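Local coordinates for protein serine-threonine phosphatase 2C (Toxoplasma gondii, PDB 2I44) that probably removes phosphate groups from serine and threonine side chains of proteins, as a metal-binding member of the PP2C phosphatase family, at residues Pro83-Gln86 against Glu87-Glu90; Gln111-Asp114 against Asp115-Asn119; Ala301-Ser305 against Arg306-Ala310. All blocks are in the same frame, centred on the assembly; numbering follows the deposited sequence.

Interaction 1. Residues Pro83-Gln86 against Glu87-Glu90; sequences PAWQ and EVTE
Glu87 reaches back to Pro83 twice. Glu87 N donates to Pro83 O at 3.1 Å, and with CG beside the backbone N (chi1 -48°) that methylene lies close to the same carbonyl oxygen, while the extended chain carries the carboxylate back toward the start of the helix. Val88 comes next, and its N is shared by two weak bonds, one to Ala84 O at 3.2 Å and one to Trp85 O at 2.9 Å, neither of them near straight. The two methyls divide the work: CG2 leans on Ala84 O, and CG1, placed anti to the backbone N, sits over one face of the Trp85 indole as a CH-pi contact, 4.1 Å from the centroid of the six-membered ring and only 15° off its normal. Thr89 N makes the firm bond to Trp85 O, at 2.8 Å. Its OG1 adds a weak one to that oxygen, so three donors of differing strength converge there; Thr89 OG1 is also 3.6 Å from Trp85 NE1, at an oblique approach to the ring. Glu90 closes the turn, N to Gln86 O at 2.8 Å, with its CG folded against that oxygen. The pattern is that of an amphipathic alpha-helix: Glu87 and Glu90 lie at the surface, while Ala84, Trp85 and Val88 pack inward on helix 98-130, Trp85 also meeting helix 66-80 in a helical layer flanking the beta-sandwich of the PP2C fold.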
ATOM      1  N   PRO A  83      18.554 -10.104  -3.168  1.00 34.40           N
ATOM      2  CA  PRO A  83      19.352 -11.256  -2.749  1.00 33.33           C
ATOM      3  C   PRO A  83      18.618 -11.925  -1.593  1.00 32.51           C
ATOM      4  O   PRO A  83      18.713 -13.133  -1.391  1.00 30.93           O
ATOM      5  CB  PRO A  83      20.666 -10.616  -2.315  1.00 34.46           C
ATOM      6  CG  PRO A  83      20.785  -9.455  -3.273  1.00 36.28           C
ATOM      7  CD  PRO A  83      19.377  -8.883  -3.234  1.00 35.42           C
ATOM      8  N   ALA A  84      17.873 -11.111  -0.848  1.00 30.14           N
ATOM      9  CA  ALA A  84      17.097 -11.586   0.286  1.00 28.61           C
ATOM     10  C   ALA A  84      15.988 -12.502  -0.219  1.00 27.44           C
ATOM     11  O   ALA A  84      15.636 -13.489   0.431  1.00 28.74           O
ATOM     12  CB  ALA A  84      16.500 -10.399   1.039  1.00 29.58           C
ATOM     13  N   TRP A  85      15.434 -12.166  -1.378  1.00 25.41           N
ATOM     14  CA  TRP A  85      14.377 -12.977  -1.957  1.00 26.28           C
ATOM     15  C   TRP A  85      14.955 -14.246  -2.575  1.00 27.15           C
ATOM     16  O   TRP A  85      14.300 -15.285  -2.599  1.00 26.27           O
ATOM     17  CB  TRP A  85      13.597 -12.183  -3.008  1.00 23.68           C
ATOM     18  CG  TRP A  85      12.437 -12.954  -3.555  1.00 22.90           C
ATOM     19  CD1 TRP A  85      12.374 -13.593  -4.757  1.00 21.41           C
ATOM     20  CD2 TRP A  85      11.187 -13.209  -2.899  1.00 23.00           C
ATOM     21  NE1 TRP A  85      11.163 -14.232  -4.896  1.00 22.38           N
ATOM     22  CE2 TRP A  85      10.414 -14.012  -3.771  1.00 21.94           C
ATOM     23  CE3 TRP A  85      10.645 -12.839  -1.659  1.00 20.88           C
ATOM     24  CZ2 TRP A  85       9.128 -14.450  -3.445  1.00 21.61           C
ATOM     25  CZ3 TRP A  85       9.363 -13.277  -1.333  1.00 22.29           C
ATOM     26  CH2 TRP A  85       8.620 -14.073  -2.227  1.00 23.46           C
ATOM     27  N   GLN A  86      16.180 -14.154  -3.080  1.00 26.61           N
ATOM     28  CA  GLN A  86      16.831 -15.314  -3.671  1.00 27.38           C
ATOM     29  C   GLN A  86      16.969 -16.351  -2.566  1.00 26.73           C
ATOM     30  O   GLN A  86      16.794 -17.544  -2.798  1.00 25.69           O
ATOM     31  CB  GLN A  86      18.215 -14.944  -4.209  1.00 30.19           C
ATOM     32  CG  GLN A  86      18.195 -13.741  -5.155  1.00 34.75           C
ATOM     33  CD  GLN A  86      19.579 -13.353  -5.649  1.00 37.94           C
ATOM     34  OE1 GLN A  86      20.596 -13.799  -5.110  1.00 40.04           O
ATOM     35  NE2 GLN A  86      19.625 -12.504  -6.673  1.00 37.81           N
ATOM     36  N   GLU A  87      17.268 -15.884  -1.356  1.00 26.88           N
ATOM     37  CA  GLU A  87      17.405 -16.782  -0.218  1.00 27.91           C
ATOM     38  C   GLU A  87      16.036 -17.320   0.174  1.00 27.13           C
ATOM     39  O   GLU A  87      15.935 -18.401   0.750  1.00 27.20           O
ATOM     40  CB  GLU A  87      18.049 -16.069   0.978  1.00 29.41           C
ATOM     41  CG  GLU A  87      19.288 -15.276   0.626  1.00 34.52           C
ATOM     42  CD  GLU A  87      20.220 -15.065   1.810  1.00 38.69           C
ATOM     43  OE1 GLU A  87      19.736 -14.989   2.966  1.00 39.02           O
ATOM     44  OE2 GLU A  87      21.443 -14.969   1.574  1.00 41.41           O
ATOM     45  N   VAL A  88      14.977 -16.570  -0.127  1.00 26.84           N
ATOM     46  CA  VAL A  88      13.637 -17.052   0.193  1.00 26.67           C
ATOM     47  C   VAL A  88      13.303 -18.173  -0.783  1.00 26.36           C
ATOM     48  O   VAL A  88      12.731 -19.196  -0.408  1.00 27.09           O
ATOM     49  CB  VAL A  88      12.568 -15.943   0.062  1.00 25.56           C
ATOM     50  CG1 VAL A  88      11.172 -16.560   0.064  1.00 26.12           C
ATOM     51  CG2 VAL A  88      12.694 -14.971   1.210  1.00 25.53           C
ATOM     52  N   THR A  89      13.678 -17.975  -2.039  1.00 25.49           N
ATOM     53  CA  THR A  89      13.425 -18.968  -3.062  1.00 26.64           C
ATOM     54  C   THR A  89      14.257 -20.229  -2.807  1.00 26.26           C
ATOM     55  O   THR A  89      13.739 -21.338  -2.881  1.00 25.35           O
ATOM     56  CB  THR A  89      13.740 -18.402  -4.464  1.00 26.73           C
ATOM     57  OG1 THR A  89      12.742 -17.437  -4.816  1.00 28.88           O
ATOM     58  CG2 THR A  89      13.741 -19.507  -5.514  1.00 29.61           C
ATOM     59  N   GLU A  90      15.538 -20.056  -2.495  1.00 27.30           N
ATOM     60  CA  GLU A  90      16.410 -21.199  -2.242  1.00 29.73           C
ATOM     61  C   GLU A  90      15.921 -22.070  -1.090  1.00 30.27           C
ATOM     62  O   GLU A  90      15.964 -23.305  -1.172  1.00 30.26           O
ATOM     63  CB  GLU A  90      17.830 -20.725  -1.941  1.00 33.20           C
ATOM     64  CG  GLU A  90      18.468 -19.920  -3.058  1.00 39.17           C
ATOM     65  CD  GLU A  90      19.908 -19.552  -2.749  1.00 44.85           C
ATOM     66  OE1 GLU A  90      20.744 -20.483  -2.653  1.00 46.97           O
ATOM     67  OE2 GLU A  90      20.198 -18.340  -2.598  1.00 47.00           O
TER

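Interaction 2. Residues Gln111-Asp114 against Asp115-Asn119; sequences QAVD and DMYKN
Asp114 OD2 is held by two donors: Lys118 NZ at 2.7 Å, on the syn lone pair of OD2, in a salt bridge, and a water at 2.5 Å. The lysine gets there by an extended chain that crosses the carboxylate obliquely. This water gives its other hydrogen to Asp115 OD1, at 2.6 Å, bridging it to Asp114 OD2, 4.6 Å from Asp115 OD1. Gln111 NE2 is the second donor to Asp115 OD1, at 2.8 Å; the glutamine chain bends at chi2 (63°) to bring its amide over. The bond lies in the amide plane but meets the oxygen from above the carboxylate plane, by 42°. Asp115 OD2 takes a further hydrogen bond with Ser82 OG, just ahead of helix 83-92. Gln111-Asp115 and Asp114-Lys118 are i to i+4 pairs along helix 98-130, which packs on helices 66-80 and 83-92 on one side and against strand 149-155 on another. Toward the interior the contact is apolar. Val113 and Tyr117 lie side by side and point the same way, with CG1 of Val113 3.7 Å from CE2 of Tyr117, and Val113 O sits in plane at the ring edge, 3.3 Å from Tyr117 CD2. The phenol OH hydrogen-bonds Thr142 and Ser140. With Lys118 on one acid, Gln111 and Ser82 on the other and a water between, the repulsion between the carboxylates is probably eased, consistent with both being ionised.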
ATOM      1  N   GLN A 111      13.241  -8.552   5.350  1.00 20.09           N
ATOM      2  CA  GLN A 111      14.372  -7.966   4.642  1.00 20.30           C
ATOM      3  C   GLN A 111      14.118  -7.776   3.147  1.00 18.71           C
ATOM      4  O   GLN A 111      14.520  -6.767   2.565  1.00 19.35           O
ATOM      5  CB  GLN A 111      15.617  -8.838   4.845  1.00 21.35           C
ATOM      6  CG  GLN A 111      16.869  -8.290   4.193  1.00 22.67           C
ATOM      7  CD  GLN A 111      17.287  -6.957   4.781  1.00 24.66           C
ATOM      8  OE1 GLN A 111      17.498  -6.839   5.992  1.00 28.78           O
ATOM      9  NE2 GLN A 111      17.410  -5.945   3.929  1.00 24.49           N
ATOM     10  N   ALA A 112      13.458  -8.742   2.519  1.00 19.35           N
ATOM     11  CA  ALA A 112      13.176  -8.642   1.089  1.00 17.68           C
ATOM     12  C   ALA A 112      12.217  -7.488   0.790  1.00 17.34           C
ATOM     13  O   ALA A 112      12.387  -6.764  -0.190  1.00 16.62           O
ATOM     14  CB  ALA A 112      12.587  -9.959   0.573  1.00 19.61           C
ATOM     15  N   VAL A 113      11.199  -7.331   1.626  1.00 15.40           N
ATOM     16  CA  VAL A 113      10.228  -6.260   1.427  1.00 16.22           C
ATOM     17  C   VAL A 113      10.941  -4.930   1.625  1.00 15.58           C
ATOM     18  O   VAL A 113      10.705  -3.972   0.897  1.00 16.07           O
ATOM     19  CB  VAL A 113       9.045  -6.394   2.414  1.00 15.48           C
ATOM     20  CG1 VAL A 113       8.136  -5.170   2.338  1.00 13.16           C
ATOM     21  CG2 VAL A 113       8.247  -7.646   2.077  1.00 16.31           C
ATOM     22  N   ASP A 114      11.837  -4.886   2.601  1.00 16.95           N
ATOM     23  CA  ASP A 114      12.582  -3.669   2.865  1.00 19.65           C
ATOM     24  C   ASP A 114      13.414  -3.306   1.636  1.00 17.86           C
ATOM     25  O   ASP A 114      13.442  -2.146   1.213  1.00 15.48           O
ATOM     26  CB  ASP A 114      13.500  -3.849   4.075  1.00 20.59           C
ATOM     27  CG  ASP A 114      13.962  -2.524   4.642  1.00 25.70           C
ATOM     28  OD1 ASP A 114      13.129  -1.833   5.262  1.00 26.81           O
ATOM     29  OD2 ASP A 114      15.144  -2.161   4.458  1.00 25.36           O
ATOM     30  N   ASP A 115      14.091  -4.303   1.070  1.00 18.14           N
ATOM     31  CA  ASP A 115      14.920  -4.098  -0.117  1.00 18.01           C
ATOM     32  C   ASP A 115      14.068  -3.627  -1.286  1.00 16.93           C
ATOM     33  O   ASP A 115      14.470  -2.749  -2.047  1.00 15.36           O
ATOM     34  CB  ASP A 115      15.624  -5.396  -0.510  1.00 21.23           C
ATOM     35  CG  ASP A 115      16.795  -5.717   0.389  1.00 24.68           C
ATOM     36  OD1 ASP A 115      17.056  -4.933   1.323  1.00 26.79           O
ATOM     37  OD2 ASP A 115      17.456  -6.758   0.163  1.00 29.02           O
HETATM   38  N   MSE A 116      12.892  -4.228  -1.426  1.00 17.37           N
HETATM   39  CA  MSE A 116      11.977  -3.867  -2.502  1.00 18.75           C
HETATM   40  C   MSE A 116      11.615  -2.383  -2.464  1.00 18.47           C
HETATM   41  O   MSE A 116      11.722  -1.675  -3.469  1.00 16.40           O
HETATM   42  CB  MSE A 116      10.695  -4.697  -2.401  1.00 21.27           C
HETATM   43  CG  MSE A 116       9.616  -4.292  -3.400  1.00 24.51           C
HETATM   44 SE   MSE A 116       7.918  -5.232  -3.132  1.00 37.76          SE
HETATM   45  CE  MSE A 116       7.153  -4.073  -1.797  1.00 29.09           C
ATOM     46  N   TYR A 117      11.190  -1.918  -1.295  1.00 16.98           N
ATOM     47  CA  TYR A 117      10.803  -0.525  -1.135  1.00 17.70           C
ATOM     48  C   TYR A 117      11.917   0.445  -1.497  1.00 17.33           C
ATOM     49  O   TYR A 117      11.739   1.308  -2.351  1.00 15.43           O
ATOM     50  CB  TYR A 117      10.330  -0.271   0.300  1.00 18.03           C
ATOM     51  CG  TYR A 117       8.843  -0.494   0.471  1.00 17.78           C
ATOM     52  CD1 TYR A 117       7.926   0.508   0.143  1.00 16.81           C
ATOM     53  CD2 TYR A 117       8.346  -1.730   0.894  1.00 17.45           C
ATOM     54  CE1 TYR A 117       6.548   0.282   0.232  1.00 17.77           C
ATOM     55  CE2 TYR A 117       6.971  -1.964   0.982  1.00 17.19           C
ATOM     56  CZ  TYR A 117       6.079  -0.954   0.649  1.00 17.68           C
ATOM     57  OH  TYR A 117       4.724  -1.180   0.751  1.00 14.94           O
ATOM     58  N   LYS A 118      13.067   0.293  -0.857  1.00 18.85           N
ATOM     59  CA  LYS A 118      14.190   1.181  -1.112  1.00 18.34           C
ATOM     60  C   LYS A 118      14.714   1.122  -2.541  1.00 18.65           C
ATOM     61  O   LYS A 118      15.033   2.155  -3.120  1.00 17.14           O
ATOM     62  CB  LYS A 118      15.310   0.895  -0.113  1.00 22.20           C
ATOM     63  CG  LYS A 118      14.935   1.267   1.318  1.00 24.12           C
ATOM     64  CD  LYS A 118      15.909   0.696   2.326  1.00 26.13           C
ATOM     65  CE  LYS A 118      15.526   1.080   3.742  1.00 26.34           C
ATOM     66  NZ  LYS A 118      16.234   0.248   4.754  1.00 27.87           N
ATOM     67  N   ASN A 119      14.787  -0.075  -3.117  1.00 19.79           N
ATOM     68  CA  ASN A 119      15.285  -0.206  -4.485  1.00 18.93           C
ATOM     69  C   ASN A 119      14.267   0.295  -5.500  1.00 19.62           C
ATOM     70  O   ASN A 119      14.626   0.922  -6.503  1.00 18.12           O
ATOM     71  CB  ASN A 119      15.669  -1.658  -4.789  1.00 18.67           C
ATOM     72  CG  ASN A 119      16.886  -2.107  -4.003  1.00 20.08           C
ATOM     73  OD1 ASN A 119      17.751  -1.296  -3.672  1.00 17.74           O
ATOM     74  ND2 ASN A 119      16.964  -3.400  -3.710  1.00 16.94           N
TER
HETATM   75  O   HOH W   1      16.828  -2.727   2.689  1.00 24.85           O

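Interaction 3. Residues Ala301-Ser305 against Arg306-Ala310; sequences AEQQS and RNQSA
Two backbone bonds close the last turn of helix 291-305: Gln308 N reaches back to Gln303 O at 2.9 Å and Asn307 N to Gln304 O at 2.8 Å, the latter donor standing above the carbonyl plane. Asn307 takes positive phi (68°), which turns the chain out of the helix; just before it, Arg306 N makes only weak bonds, to Glu302 O and Gln303 O. Together these make a Schellman motif. In the PP2C fold this turn leads toward strand 313-320, and Ala310, backbone-bonded to Gly32, directly precedes the calcium ligand Asp311. Among the side chains, Glu302 OE2 presents its anti lone pair to Arg306 NE at 2.7 Å in a salt bridge. The bond lies at the edge of the guanidinium, near its plane, although the carboxylate is turned 75° from it; a bend at chi2 of Glu302 and an extended Arg306 chain let them meet. A water held by Arg306 NH1 also accepts from Gln303 NE2 at 3.0 Å. Gln303 bends at chi2 and lies against the turn, its NE2 3.4 Å from Gln308 CB and its CG 4.1 Å from Ala310 CB. Another water joins Ser305 O, at 2.6 Å, to Asn307 ND2.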
ATOM      1  N   ALA A 301     -21.852   5.631  -2.332  1.00 24.68           N
ATOM      2  CA  ALA A 301     -23.229   5.924  -1.960  1.00 26.19           C
ATOM      3  C   ALA A 301     -23.250   6.782  -0.695  1.00 27.06           C
ATOM      4  O   ALA A 301     -23.985   7.763  -0.612  1.00 27.71           O
ATOM      5  CB  ALA A 301     -23.992   4.628  -1.725  1.00 25.24           C
ATOM      6  N   GLU A 302     -22.433   6.410   0.285  1.00 27.24           N
ATOM      7  CA  GLU A 302     -22.356   7.145   1.542  1.00 26.89           C
ATOM      8  C   GLU A 302     -21.881   8.571   1.307  1.00 26.82           C
ATOM      9  O   GLU A 302     -22.391   9.517   1.916  1.00 27.83           O
ATOM     10  CB  GLU A 302     -21.399   6.443   2.505  1.00 27.03           C
ATOM     11  CG  GLU A 302     -21.230   7.141   3.850  1.00 25.44           C
ATOM     12  CD  GLU A 302     -22.552   7.353   4.573  1.00 26.32           C
ATOM     13  OE1 GLU A 302     -23.455   6.501   4.427  1.00 25.73           O
ATOM     14  OE2 GLU A 302     -22.687   8.362   5.294  1.00 26.02           O
ATOM     15  N   GLN A 303     -20.902   8.728   0.423  1.00 27.02           N
ATOM     16  CA  GLN A 303     -20.377  10.046   0.122  1.00 25.26           C
ATOM     17  C   GLN A 303     -21.460  10.928  -0.503  1.00 26.49           C
ATOM     18  O   GLN A 303     -21.563  12.112  -0.167  1.00 24.80           O
ATOM     19  CB  GLN A 303     -19.165   9.930  -0.805  1.00 26.54           C
ATOM     20  CG  GLN A 303     -17.891   9.390  -0.128  1.00 25.69           C
ATOM     21  CD  GLN A 303     -17.228  10.385   0.822  1.00 25.90           C
ATOM     22  OE1 GLN A 303     -16.014  10.599   0.758  1.00 27.29           O
ATOM     23  NE2 GLN A 303     -18.010  10.980   1.712  1.00 23.88           N
ATOM     24  N   GLN A 304     -22.264  10.364  -1.405  1.00 26.30           N
ATOM     25  CA  GLN A 304     -23.339  11.137  -2.030  1.00 29.31           C
ATOM     26  C   GLN A 304     -24.300  11.576  -0.935  1.00 27.92           C
ATOM     27  O   GLN A 304     -24.718  12.729  -0.881  1.00 29.59           O
ATOM     28  CB  GLN A 304     -24.134  10.298  -3.036  1.00 32.97           C
ATOM     29  CG  GLN A 304     -23.353   9.718  -4.197  1.00 37.56           C
ATOM     30  CD  GLN A 304     -24.275   9.131  -5.258  1.00 41.17           C
ATOM     31  OE1 GLN A 304     -24.781   9.851  -6.123  1.00 41.28           O
ATOM     32  NE2 GLN A 304     -24.515   7.822  -5.180  1.00 40.26           N
ATOM     33  N   SER A 305     -24.644  10.627  -0.073  1.00 26.75           N
ATOM     34  CA  SER A 305     -25.554  10.848   1.040  1.00 26.45           C
ATOM     35  C   SER A 305     -25.076  12.004   1.920  1.00 26.72           C
ATOM     36  O   SER A 305     -25.872  12.671   2.583  1.00 26.87           O
ATOM     37  CB  SER A 305     -25.648   9.564   1.869  1.00 27.19           C
ATOM     38  OG  SER A 305     -26.693   9.628   2.824  1.00 31.21           O
ATOM     39  N   ARG A 306     -23.768  12.239   1.915  1.00 25.98           N
ATOM     40  CA  ARG A 306     -23.179  13.299   2.723  1.00 23.63           C
ATOM     41  C   ARG A 306     -22.926  14.556   1.920  1.00 23.95           C
ATOM     42  O   ARG A 306     -22.428  15.538   2.458  1.00 22.71           O
ATOM     43  CB  ARG A 306     -21.847  12.845   3.319  1.00 21.73           C
ATOM     44  CG  ARG A 306     -21.924  11.604   4.172  1.00 21.61           C
ATOM     45  CD  ARG A 306     -20.547  11.225   4.688  1.00 18.27           C
ATOM     46  NE  ARG A 306     -20.582  10.007   5.487  1.00 15.58           N
ATOM     47  CZ  ARG A 306     -19.545   9.529   6.162  1.00 18.31           C
ATOM     48  NH1 ARG A 306     -18.381  10.164   6.134  1.00 19.07           N
ATOM     49  NH2 ARG A 306     -19.675   8.422   6.878  1.00 18.84           N
ATOM     50  N   ASN A 307     -23.250  14.526   0.632  1.00 24.48           N
ATOM     51  CA  ASN A 307     -23.012  15.693  -0.207  1.00 27.52           C
ATOM     52  C   ASN A 307     -21.516  15.931  -0.388  1.00 28.92           C
ATOM     53  O   ASN A 307     -21.079  17.060  -0.632  1.00 27.87           O
ATOM     54  CB  ASN A 307     -23.636  16.923   0.435  1.00 31.21           C
ATOM     55  CG  ASN A 307     -24.882  17.352  -0.258  1.00 34.56           C
ATOM     56  OD1 ASN A 307     -24.834  18.084  -1.249  1.00 38.90           O
ATOM     57  ND2 ASN A 307     -26.020  16.889   0.241  1.00 33.92           N
ATOM     58  N   GLN A 308     -20.734  14.865  -0.264  1.00 27.77           N
ATOM     59  CA  GLN A 308     -19.288  14.960  -0.407  1.00 29.16           C
ATOM     60  C   GLN A 308     -18.757  14.437  -1.734  1.00 27.59           C
ATOM     61  O   GLN A 308     -19.130  13.350  -2.180  1.00 28.04           O
ATOM     62  CB  GLN A 308     -18.604  14.192   0.720  1.00 29.95           C
ATOM     63  CG  GLN A 308     -18.253  15.029   1.921  1.00 34.42           C
ATOM     64  CD  GLN A 308     -17.192  16.061   1.598  1.00 36.55           C
ATOM     65  OE1 GLN A 308     -16.127  15.730   1.071  1.00 35.11           O
ATOM     66  NE2 GLN A 308     -17.478  17.321   1.913  1.00 38.26           N
ATOM     67  N   SER A 309     -17.885  15.220  -2.359  1.00 26.75           N
ATOM     68  CA  SER A 309     -17.250  14.809  -3.603  1.00 25.33           C
ATOM     69  C   SER A 309     -16.301  13.692  -3.168  1.00 24.46           C
ATOM     70  O   SER A 309     -15.481  13.886  -2.268  1.00 22.76           O
ATOM     71  CB  SER A 309     -16.455  15.967  -4.209  1.00 25.06           C
ATOM     72  OG  SER A 309     -15.889  15.607  -5.459  1.00 26.26           O
ATOM     73  N   ALA A 310     -16.429  12.522  -3.791  1.00 23.86           N
ATOM     74  CA  ALA A 310     -15.603  11.364  -3.445  1.00 21.47           C
ATOM     75  C   ALA A 310     -14.190  11.378  -4.030  1.00 20.57           C
ATOM     76  O   ALA A 310     -13.956  11.853  -5.142  1.00 19.94           O
ATOM     77  CB  ALA A 310     -16.324  10.076  -3.864  1.00 20.67           C
TER
HETATM   78  O   HOH W   2     -17.158  12.383   4.185  1.00 21.64           O
HETATM   79  O   HOH W   3     -26.917  14.953   2.025  1.00 25.52           O

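In the fold
Interactions 1 and 2 belong to neighbouring helices, 83-92 and 98-130, and touch directly: Ala84 packs against Ala112, Gln111 and Asp115, with the centres of the two contacts about 12 Å apart. Both are partly buried. Interaction 1 relies on backbone bonds and a methyl over an indole, whereas interaction 2 couples a polar network along one side of its helix with apolar packing on another. Interaction 3 lies across the molecule, about 38 Å centre to centre from interaction 2, on the surface at the end of a third helix. There the chemistry is that of helix termination, with a salt bridge and waters around it, and its loop runs to the calcium site, from which interaction 1 lies well away.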